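Local coordinates for protein CAS3 Metal dependent phosphohydrolase (Methanocaldococcus jannaschii, PDB 3S4L) that cleaves single-stranded DNA in a magnesium-dependent reaction, and single-stranded RNA without added cations, as the HD nuclease effector of CRISPR interference, at residues 56-61 and 110-115; 119-124 and 186-191. All blocks are in the same frame, centred on the assembly; numbering follows the deposited sequence.

Interaction 1 (56-61 and 110-115)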
ATOM      1  N   ASP A  56       1.728  -9.115 -13.031  1.00 36.78           N
ATOM      2  CA  ASP A  56       3.061  -9.067 -12.456  1.00 33.58           C
ATOM      3  C   ASP A  56       3.423  -7.627 -12.084  1.00 31.80           C
ATOM      4  O   ASP A  56       3.830  -7.339 -10.951  1.00 34.89           O
ATOM      5  CB  ASP A  56       4.068  -9.659 -13.476  1.00 41.43           C
ATOM      6  CG  ASP A  56       5.459  -9.882 -12.889  1.00 41.04           C
ATOM      7  OD1 ASP A  56       5.630  -9.743 -11.661  1.00 44.92           O
ATOM      8  OD2 ASP A  56       6.387 -10.215 -13.655  1.00 45.02           O
ATOM      9  N   GLU A  57       3.285  -6.722 -13.049  1.00 36.57           N
ATOM     10  CA  GLU A  57       3.521  -5.300 -12.810  1.00 37.68           C
ATOM     11  C   GLU A  57       2.680  -4.807 -11.645  1.00 36.85           C
ATOM     12  O   GLU A  57       3.163  -4.059 -10.798  1.00 42.53           O
ATOM     13  CB  GLU A  57       3.172  -4.482 -14.052  1.00 43.21           C
ATOM     14  CG  GLU A  57       3.975  -4.838 -15.275  1.00 60.54           C
ATOM     15  CD  GLU A  57       3.366  -4.271 -16.543  1.00 72.76           C
ATOM     16  OE1 GLU A  57       2.762  -3.177 -16.471  1.00 74.67           O
ATOM     17  OE2 GLU A  57       3.482  -4.924 -17.608  1.00 79.60           O
ATOM     18  N   PHE A  58       1.411  -5.206 -11.633  1.00 30.94           N
ATOM     19  CA  PHE A  58       0.481  -4.799 -10.584  1.00 31.05           C
ATOM     20  C   PHE A  58       1.011  -5.247  -9.222  1.00 32.66           C
ATOM     21  O   PHE A  58       1.073  -4.452  -8.286  1.00 28.82           O
ATOM     22  CB  PHE A  58      -0.929  -5.348 -10.884  1.00 25.96           C
ATOM     23  CG  PHE A  58      -1.899  -5.256  -9.733  1.00 28.87           C
ATOM     24  CD1 PHE A  58      -2.532  -4.057  -9.428  1.00 25.12           C
ATOM     25  CD2 PHE A  58      -2.203  -6.381  -8.972  1.00 33.53           C
ATOM     26  CE1 PHE A  58      -3.445  -3.971  -8.373  1.00 23.13           C
ATOM     27  CE2 PHE A  58      -3.109  -6.306  -7.904  1.00 35.14           C
ATOM     28  CZ  PHE A  58      -3.741  -5.095  -7.611  1.00 26.51           C
ATOM     29  N   MET A  59       1.433  -6.505  -9.126  1.00 34.22           N
ATOM     30  CA  MET A  59       1.963  -7.034  -7.869  1.00 34.62           C
ATOM     31  C   MET A  59       3.236  -6.317  -7.425  1.00 36.93           C
ATOM     32  O   MET A  59       3.403  -6.040  -6.235  1.00 29.87           O
ATOM     33  CB  MET A  59       2.212  -8.538  -7.967  1.00 32.80           C
ATOM     34  CG  MET A  59       0.923  -9.351  -7.996  1.00 34.34           C
ATOM     35  SD  MET A  59      -0.133  -8.985  -6.558  1.00 37.20           S
ATOM     36  CE  MET A  59       1.002  -9.436  -5.252  1.00 25.84           C
ATOM     37  N   LYS A  60       4.124  -6.020  -8.375  1.00 38.29           N
ATOM     38  CA  LYS A  60       5.351  -5.295  -8.074  1.00 37.60           C
ATOM     39  C   LYS A  60       5.068  -3.922  -7.467  1.00 35.96           C
ATOM     40  O   LYS A  60       5.851  -3.402  -6.674  1.00 39.49           O
ATOM     41  CB  LYS A  60       6.191  -5.091  -9.334  1.00 38.68           C
ATOM     42  CG  LYS A  60       6.926  -6.317  -9.865  1.00 46.51           C
ATOM     43  CD  LYS A  60       7.755  -5.912 -11.082  1.00 46.89           C
ATOM     44  CE  LYS A  60       7.922  -7.040 -12.071  1.00 61.52           C
ATOM     45  NZ  LYS A  60       8.495  -6.532 -13.345  1.00 69.01           N
ATOM     46  N   ILE A  61       3.966  -3.313  -7.869  1.00 30.74           N
ATOM     47  CA  ILE A  61       3.655  -2.000  -7.334  1.00 36.52           C
ATOM     48  C   ILE A  61       3.184  -2.103  -5.882  1.00 30.01           C
ATOM     49  O   ILE A  61       3.605  -1.317  -5.035  1.00 35.03           O
ATOM     50  CB  ILE A  61       2.649  -1.242  -8.207  1.00 36.80           C
ATOM     51  CG1 ILE A  61       3.300  -0.904  -9.535  1.00 32.40           C
ATOM     52  CG2 ILE A  61       2.218   0.035  -7.516  1.00 40.04           C
ATOM     53  CD1 ILE A  61       2.342  -0.397 -10.577  1.00 37.16           C
ATOM     54  N   LYS A 110     -10.292   2.170 -12.202  1.00 45.04           N
ATOM     55  CA  LYS A 110     -10.654   2.530 -10.827  1.00 44.46           C
ATOM     56  C   LYS A 110     -10.861   1.326  -9.896  1.00 40.43           C
ATOM     57  O   LYS A 110     -10.490   1.380  -8.729  1.00 35.73           O
ATOM     58  CB  LYS A 110     -11.898   3.432 -10.788  1.00 51.24           C
ATOM     59  CG  LYS A 110     -11.655   4.903 -11.134  1.00 60.69           C
ATOM     60  CD  LYS A 110     -12.924   5.783 -10.970  1.00 67.38           C
ATOM     61  CE  LYS A 110     -13.724   5.905 -12.276  1.00 71.14           C
ATOM     62  NZ  LYS A 110     -14.513   7.192 -12.400  1.00 70.59           N
ATOM     63  N   ASN A 111     -11.466   0.247 -10.390  1.00 40.68           N
ATOM     64  CA  ASN A 111     -11.665  -0.924  -9.538  1.00 39.83           C
ATOM     65  C   ASN A 111     -10.337  -1.605  -9.151  1.00 38.50           C
ATOM     66  O   ASN A 111     -10.140  -1.991  -7.996  1.00 40.82           O
ATOM     67  CB  ASN A 111     -12.654  -1.920 -10.162  1.00 42.72           C
ATOM     68  CG  ASN A 111     -14.080  -1.382 -10.204  1.00 50.35           C
ATOM     69  OD1 ASN A 111     -14.335  -0.238  -9.831  1.00 50.25           O
ATOM     70  ND2 ASN A 111     -15.014  -2.206 -10.679  1.00 54.74           N
ATOM     71  N   LEU A 112      -9.424  -1.734 -10.109  1.00 33.03           N
ATOM     72  CA  LEU A 112      -8.111  -2.319  -9.836  1.00 38.31           C
ATOM     73  C   LEU A 112      -7.346  -1.482  -8.802  1.00 35.55           C
ATOM     74  O   LEU A 112      -6.809  -2.016  -7.823  1.00 29.73           O
ATOM     75  CB  LEU A 112      -7.303  -2.467 -11.133  1.00 38.12           C
ATOM     76  CG  LEU A 112      -5.922  -3.123 -11.044  1.00 38.65           C
ATOM     77  CD1 LEU A 112      -6.019  -4.565 -10.524  1.00 37.62           C
ATOM     78  CD2 LEU A 112      -5.249  -3.088 -12.406  1.00 33.46           C
ATOM     79  N   ALA A 113      -7.314  -0.168  -9.009  1.00 33.27           N
ATOM     80  CA  ALA A 113      -6.642   0.745  -8.079  1.00 31.52           C
ATOM     81  C   ALA A 113      -7.273   0.678  -6.680  1.00 32.96           C
ATOM     82  O   ALA A 113      -6.579   0.655  -5.652  1.00 32.24           O
ATOM     83  CB  ALA A 113      -6.701   2.158  -8.622  1.00 27.31           C
ATOM     84  N   PHE A 114      -8.600   0.638  -6.636  1.00 33.78           N
ATOM     85  CA  PHE A 114      -9.273   0.484  -5.359  1.00 35.39           C
ATOM     86  C   PHE A 114      -8.843  -0.815  -4.690  1.00 32.95           C
ATOM     87  O   PHE A 114      -8.449  -0.823  -3.522  1.00 30.55           O
ATOM     88  CB  PHE A 114     -10.797   0.510  -5.512  1.00 40.72           C
ATOM     89  CG  PHE A 114     -11.541   0.196  -4.231  1.00 41.63           C
ATOM     90  CD1 PHE A 114     -12.024  -1.086  -3.984  1.00 43.70           C
ATOM     91  CD2 PHE A 114     -11.747   1.177  -3.272  1.00 42.23           C
ATOM     92  CE1 PHE A 114     -12.715  -1.377  -2.797  1.00 43.52           C
ATOM     93  CE2 PHE A 114     -12.426   0.891  -2.086  1.00 43.64           C
ATOM     94  CZ  PHE A 114     -12.908  -0.386  -1.852  1.00 41.64           C
ATOM     95  N   ILE A 115      -8.919  -1.923  -5.421  1.00 30.44           N
ATOM     96  CA  ILE A 115      -8.633  -3.208  -4.799  1.00 34.98           C
ATOM     97  C   ILE A 115      -7.169  -3.310  -4.370  1.00 32.94           C
ATOM     98  O   ILE A 115      -6.846  -3.945  -3.369  1.00 28.15           O
ATOM     99  CB  ILE A 115      -8.942  -4.378  -5.711  1.00 40.45           C
ATOM    100  CG1 ILE A 115      -8.667  -5.657  -4.968  1.00 41.32           C
ATOM    101  CG2 ILE A 115      -7.995  -4.403  -6.879  1.00 46.59           C
ATOM    102  CD1 ILE A 115      -8.451  -6.800  -5.879  1.00 51.93           C
TER

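Interaction 2 (119-124 and 186-191). With CA (calcium ion), chain C.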
ATOM      1  N   THR A 119      -5.889  -3.599  -0.440  1.00 30.42           N
ATOM      2  CA  THR A 119      -4.988  -4.665  -0.040  1.00 30.59           C
ATOM      3  C   THR A 119      -3.866  -4.060   0.792  1.00 34.30           C
ATOM      4  O   THR A 119      -3.485  -4.591   1.846  1.00 30.14           O
ATOM      5  CB  THR A 119      -4.392  -5.359  -1.275  1.00 29.27           C
ATOM      6  OG1 THR A 119      -5.450  -5.952  -2.033  1.00 38.82           O
ATOM      7  CG2 THR A 119      -3.402  -6.430  -0.859  1.00 28.28           C
ATOM      8  N   VAL A 120      -3.344  -2.939   0.297  1.00 27.58           N
ATOM      9  CA  VAL A 120      -2.290  -2.210   0.970  1.00 24.68           C
ATOM     10  C   VAL A 120      -2.758  -1.645   2.329  1.00 30.99           C
ATOM     11  O   VAL A 120      -2.003  -1.638   3.307  1.00 31.09           O
ATOM     12  CB  VAL A 120      -1.770  -1.080   0.080  1.00 26.50           C
ATOM     13  CG1 VAL A 120      -1.081  -0.017   0.936  1.00 27.30           C
ATOM     14  CG2 VAL A 120      -0.819  -1.638  -0.993  1.00 24.33           C
ATOM     15  N   MET A 121      -4.003  -1.176   2.380  1.00 26.34           N
ATOM     16  CA  MET A 121      -4.571  -0.612   3.597  1.00 24.47           C
ATOM     17  C   MET A 121      -4.756  -1.720   4.630  1.00 32.12           C
ATOM     18  O   MET A 121      -4.838  -1.479   5.829  1.00 42.57           O
ATOM     19  CB  MET A 121      -5.920   0.045   3.286  1.00 31.90           C
ATOM     20  CG  MET A 121      -6.389   1.079   4.326  1.00 38.36           C
ATOM     21  SD  MET A 121      -8.129   1.519   4.130  1.00 43.44           S
ATOM     22  CE  MET A 121      -8.032   2.769   2.864  1.00 94.95           C
ATOM     23  N   LEU A 122      -4.804  -2.951   4.156  1.00 33.50           N
ATOM     24  CA  LEU A 122      -5.078  -4.074   5.029  1.00 34.74           C
ATOM     25  C   LEU A 122      -3.886  -5.028   5.082  1.00 34.98           C
ATOM     26  O   LEU A 122      -4.037  -6.163   5.503  1.00 37.63           O
ATOM     27  CB  LEU A 122      -6.325  -4.827   4.528  1.00 36.52           C
ATOM     28  CG  LEU A 122      -7.729  -4.363   4.951  1.00 46.03           C
ATOM     29  CD1 LEU A 122      -7.888  -2.852   4.966  1.00 52.04           C
ATOM     30  CD2 LEU A 122      -8.818  -5.000   4.078  1.00 45.84           C
ATOM     31  N   HIS A 123      -2.697  -4.585   4.673  1.00 31.61           N
ATOM     32  CA  HIS A 123      -1.583  -5.533   4.583  1.00 35.33           C
ATOM     33  C   HIS A 123      -1.053  -5.959   5.942  1.00 44.15           C
ATOM     34  O   HIS A 123      -0.153  -6.799   6.022  1.00 46.43           O
ATOM     35  CB  HIS A 123      -0.451  -5.057   3.655  1.00 28.91           C
ATOM     36  CG  HIS A 123       0.404  -3.969   4.233  1.00 36.13           C
ATOM     37  ND1 HIS A 123       0.201  -2.635   3.944  1.00 30.57           N
ATOM     38  CD2 HIS A 123       1.473  -4.017   5.064  1.00 35.26           C
ATOM     39  CE1 HIS A 123       1.113  -1.906   4.564  1.00 26.87           C
ATOM     40  NE2 HIS A 123       1.886  -2.719   5.265  1.00 34.67           N
ATOM     41  N   HIS A 124      -1.603  -5.402   7.015  1.00 48.02           N
ATOM     42  CA  HIS A 124      -1.193  -5.896   8.325  1.00 52.79           C
ATOM     43  C   HIS A 124      -2.097  -6.922   8.996  1.00 56.87           C
ATOM     44  O   HIS A 124      -1.600  -7.767   9.740  1.00 56.97           O
ATOM     45  CB  HIS A 124      -0.730  -4.783   9.265  1.00 44.54           C
ATOM     46  CG  HIS A 124       0.706  -4.455   9.067  1.00 34.39           C
ATOM     47  ND1 HIS A 124       1.713  -5.245   9.569  1.00 39.33           N
ATOM     48  CD2 HIS A 124       1.308  -3.507   8.312  1.00 32.27           C
ATOM     49  CE1 HIS A 124       2.882  -4.767   9.178  1.00 38.19           C
ATOM     50  NE2 HIS A 124       2.662  -3.706   8.427  1.00 38.69           N
ATOM     51  N   ARG A 186      -9.628  12.214   3.890  1.00 33.36           N
ATOM     52  CA  ARG A 186     -10.814  12.146   3.039  1.00 36.78           C
ATOM     53  C   ARG A 186     -10.777  10.884   2.198  1.00 35.53           C
ATOM     54  O   ARG A 186     -11.774  10.160   2.100  1.00 39.46           O
ATOM     55  CB  ARG A 186     -10.872  13.371   2.118  1.00 43.53           C
ATOM     56  CG  ARG A 186     -12.022  14.304   2.376  1.00 45.93           C
ATOM     57  CD  ARG A 186     -12.010  15.492   1.417  1.00 48.63           C
ATOM     58  NE  ARG A 186     -10.806  16.302   1.562  1.00 50.40           N
ATOM     59  CZ  ARG A 186     -10.651  17.253   2.474  1.00 54.07           C
ATOM     60  NH1 ARG A 186     -11.637  17.528   3.323  1.00 51.61           N
ATOM     61  NH2 ARG A 186      -9.511  17.929   2.537  1.00 58.22           N
ATOM     62  N   PHE A 187      -9.625  10.621   1.580  1.00 34.69           N
ATOM     63  CA  PHE A 187      -9.483   9.406   0.786  1.00 27.48           C
ATOM     64  C   PHE A 187      -9.735   8.150   1.600  1.00 27.46           C
ATOM     65  O   PHE A 187     -10.511   7.286   1.197  1.00 35.93           O
ATOM     66  CB  PHE A 187      -8.107   9.289   0.122  1.00 33.52           C
ATOM     67  CG  PHE A 187      -7.917   7.979  -0.578  1.00 33.07           C
ATOM     68  CD1 PHE A 187      -8.489   7.756  -1.816  1.00 39.63           C
ATOM     69  CD2 PHE A 187      -7.217   6.955   0.021  1.00 34.22           C
ATOM     70  CE1 PHE A 187      -8.341   6.537  -2.449  1.00 40.99           C
ATOM     71  CE2 PHE A 187      -7.065   5.748  -0.605  1.00 36.01           C
ATOM     72  CZ  PHE A 187      -7.631   5.536  -1.844  1.00 36.13           C
ATOM     73  N   VAL A 188      -9.065   8.032   2.739  1.00 29.62           N
ATOM     74  CA  VAL A 188      -9.204   6.829   3.555  1.00 35.65           C
ATOM     75  C   VAL A 188     -10.634   6.613   4.087  1.00 36.30           C
ATOM     76  O   VAL A 188     -11.154   5.499   4.049  1.00 38.47           O
ATOM     77  CB  VAL A 188      -8.190   6.792   4.713  1.00 37.03           C
ATOM     78  CG1 VAL A 188      -8.356   5.495   5.485  1.00 37.00           C
ATOM     79  CG2 VAL A 188      -6.756   6.944   4.170  1.00 32.25           C
ATOM     80  N   ILE A 189     -11.271   7.673   4.572  1.00 35.03           N
ATOM     81  CA  ILE A 189     -12.666   7.567   4.974  1.00 32.92           C
ATOM     82  C   ILE A 189     -13.496   7.033   3.814  1.00 35.52           C
ATOM     83  O   ILE A 189     -14.244   6.060   3.965  1.00 40.64           O
ATOM     84  CB  ILE A 189     -13.226   8.939   5.426  1.00 40.10           C
ATOM     85  CG1 ILE A 189     -12.614   9.341   6.765  1.00 36.83           C
ATOM     86  CG2 ILE A 189     -14.758   8.902   5.531  1.00 41.90           C
ATOM     87  CD1 ILE A 189     -12.946  10.753   7.189  1.00 42.24           C
ATOM     88  N   GLU A 190     -13.350   7.665   2.651  1.00 39.84           N
ATOM     89  CA  GLU A 190     -14.077   7.258   1.450  1.00 46.76           C
ATOM     90  C   GLU A 190     -13.792   5.800   1.108  1.00 48.07           C
ATOM     91  O   GLU A 190     -14.655   5.092   0.591  1.00 55.77           O
ATOM     92  CB  GLU A 190     -13.708   8.164   0.269  1.00 58.32           C
ATOM     93  CG  GLU A 190     -14.755   8.221  -0.834  1.00 69.28           C
ATOM     94  CD  GLU A 190     -14.309   9.040  -2.041  1.00 78.55           C
ATOM     95  OE1 GLU A 190     -15.146   9.272  -2.946  1.00 82.55           O
ATOM     96  OE2 GLU A 190     -13.124   9.444  -2.087  1.00 79.68           O
ATOM     97  N   MET A 191     -12.580   5.345   1.405  1.00 41.48           N
ATOM     98  CA  MET A 191     -12.215   3.958   1.149  1.00 41.20           C
ATOM     99  C   MET A 191     -12.878   3.007   2.126  1.00 45.71           C
ATOM    100  O   MET A 191     -13.488   2.021   1.729  1.00 46.75           O
ATOM    101  CB  MET A 191     -10.700   3.791   1.251  1.00 45.13           C
ATOM    102  CG  MET A 191      -9.972   4.168  -0.018  1.00 51.70           C
ATOM    103  SD  MET A 191      -9.681   2.731  -1.054  1.00 61.51           S
ATOM    104  CE  MET A 191      -8.339   1.969  -0.117  1.00 26.36           C
TER
HETATM  105 CA    CA C 501       3.710  -2.479   6.758  1.00 24.32          CA
HETATM  106  O   HOH W   1       6.102  -2.883   8.203  1.00 70.93           O
HETATM  107  O   HOH W   2       4.965  -4.161   5.770  1.00 36.40           O

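Interaction 1 (56-61 and 110-115)
Ile-115 N gives its hydrogen to Asn-111 O at 2.9 Å, a bond of helix 110-121, whose pitch brings Leu-112, and more loosely Ile-115 a turn later, to the side of Phe-58 on helix 52-65. A second bond of the same kind joins Phe-114 N to Lys-110 O, and the carboxylate of Asp-109, just before the helix, accepts the N-H of Leu-112. These backbone N-H groups are bonded within the helix or by the residue just before it, and what crosses to the other helix is hydrocarbon. The CA atoms of Phe-58 and Leu-112 stand 9.0 Å apart, a span bridged by two side chains that lie alongside each other, running in opposite directions. In Phe-58 the CG is anti to the backbone N (chi1 167°), which extends the ring across the gap. Leu-112 brings one branch over a face of this ring: its CD1 is 3.8 Å from the ring centroid and 25° off the normal, a CH-pi contact displaced toward the rim. The nearest ring atom is CE1, 3.4 Å from Leu-112 CD1, and Leu-112 CG follows at 3.7 Å from Phe-58 CE1. Ile-115 makes a looser approach, with CG2 oblique to the ring and 4.4 Å from Phe-58 CZ; the placement of that methyl is doubtful, because it is modelled too near Leu-112 O. Phenylalanine suits the site because a flat ring gives a broad surface to a branched partner, and leucine because its fork can lay a methyl upon that surface. Leu-103 of helix 91-107 and Leu-211 of helix 204-215 also touch Phe-58, making it part of the apolar interior of the helical HD domain. With no directional polar bond between the segments, their cohesion rests on dispersion, the CH-pi contact and the exclusion of water from buried carbon.

Interaction 2 (119-124 and 186-191)
The catalytic metal site of the HD nuclease lies just beyond Met-121, whose side chain reaches away from it to Val-188 and Met-191 on helix 181-197. His-123 and His-124, in the turn after helix 110-121, both use NE2 to bind the calcium ion: His-123 NE2 at 2.4 Å and His-124 NE2 at 2.3 Å. Asp-67 and His-91 supply two more ligands, and two waters complete the set, water 2 at 2.3 Å from the calcium and water 1 at 2.8 Å; magnesium is the cofactor for DNA cleavage. Histidine suits position 123 because one ring nitrogen can hold the metal while the other is held by the protein. His-123 ND1 donates to Val-120 O at 2.5 Å, a length so short as to be doubtful, in the carbonyl plane and on a lone pair, with an N-H...O angle of 145° and the oxygen 22° out of the ring plane. This second-shell bond probably helps fix the rotation of the His-123 ring, tying the ligand to the last helical turn. Away from the metal, methionine suits the packing, its unbranched chain being flexible and apolar. Met-121 has its CG anti to the backbone N (chi1 -160°) and bends at its end, bringing CE 3.8 Å from Val-188 CG1 and 3.7 Å from Met-191 CG. The exact position of this methyl is doubtful, since it is modelled too near Met-191 CE. Met-191, bent at chi2 and chi3, passes Met-121 in the opposite direction. Met-121 also rests on Ala-96 and Thr-119 on Leu-211, which sets the end of helix 110-121 among helices 91-107, 181-197 and 204-215, with helix 142-149 as the layer behind Val-188.

After helices 17-31 and 36-43 the chain enters helix 52-65, and interaction 1 closes a loop of 48 residues when helix 110-121 comes back to it. That loop carries the metal ligands Asp-67 and His-91 and the helices 73-80 and 91-107. Interaction 2 opens later on the same helix and closes, after 61 intervening residues, at helix 181-197, with helices 142-149 and 159-167 in between. The two loops follow in series, neither nested nor crossed. Helix 110-121 is shared, and the contacts meet where Phe-114 CD2 lies 3.4 Å from Met-191 SD. Through it, helix 52-65 is joined to helix 181-197 within one helical domain.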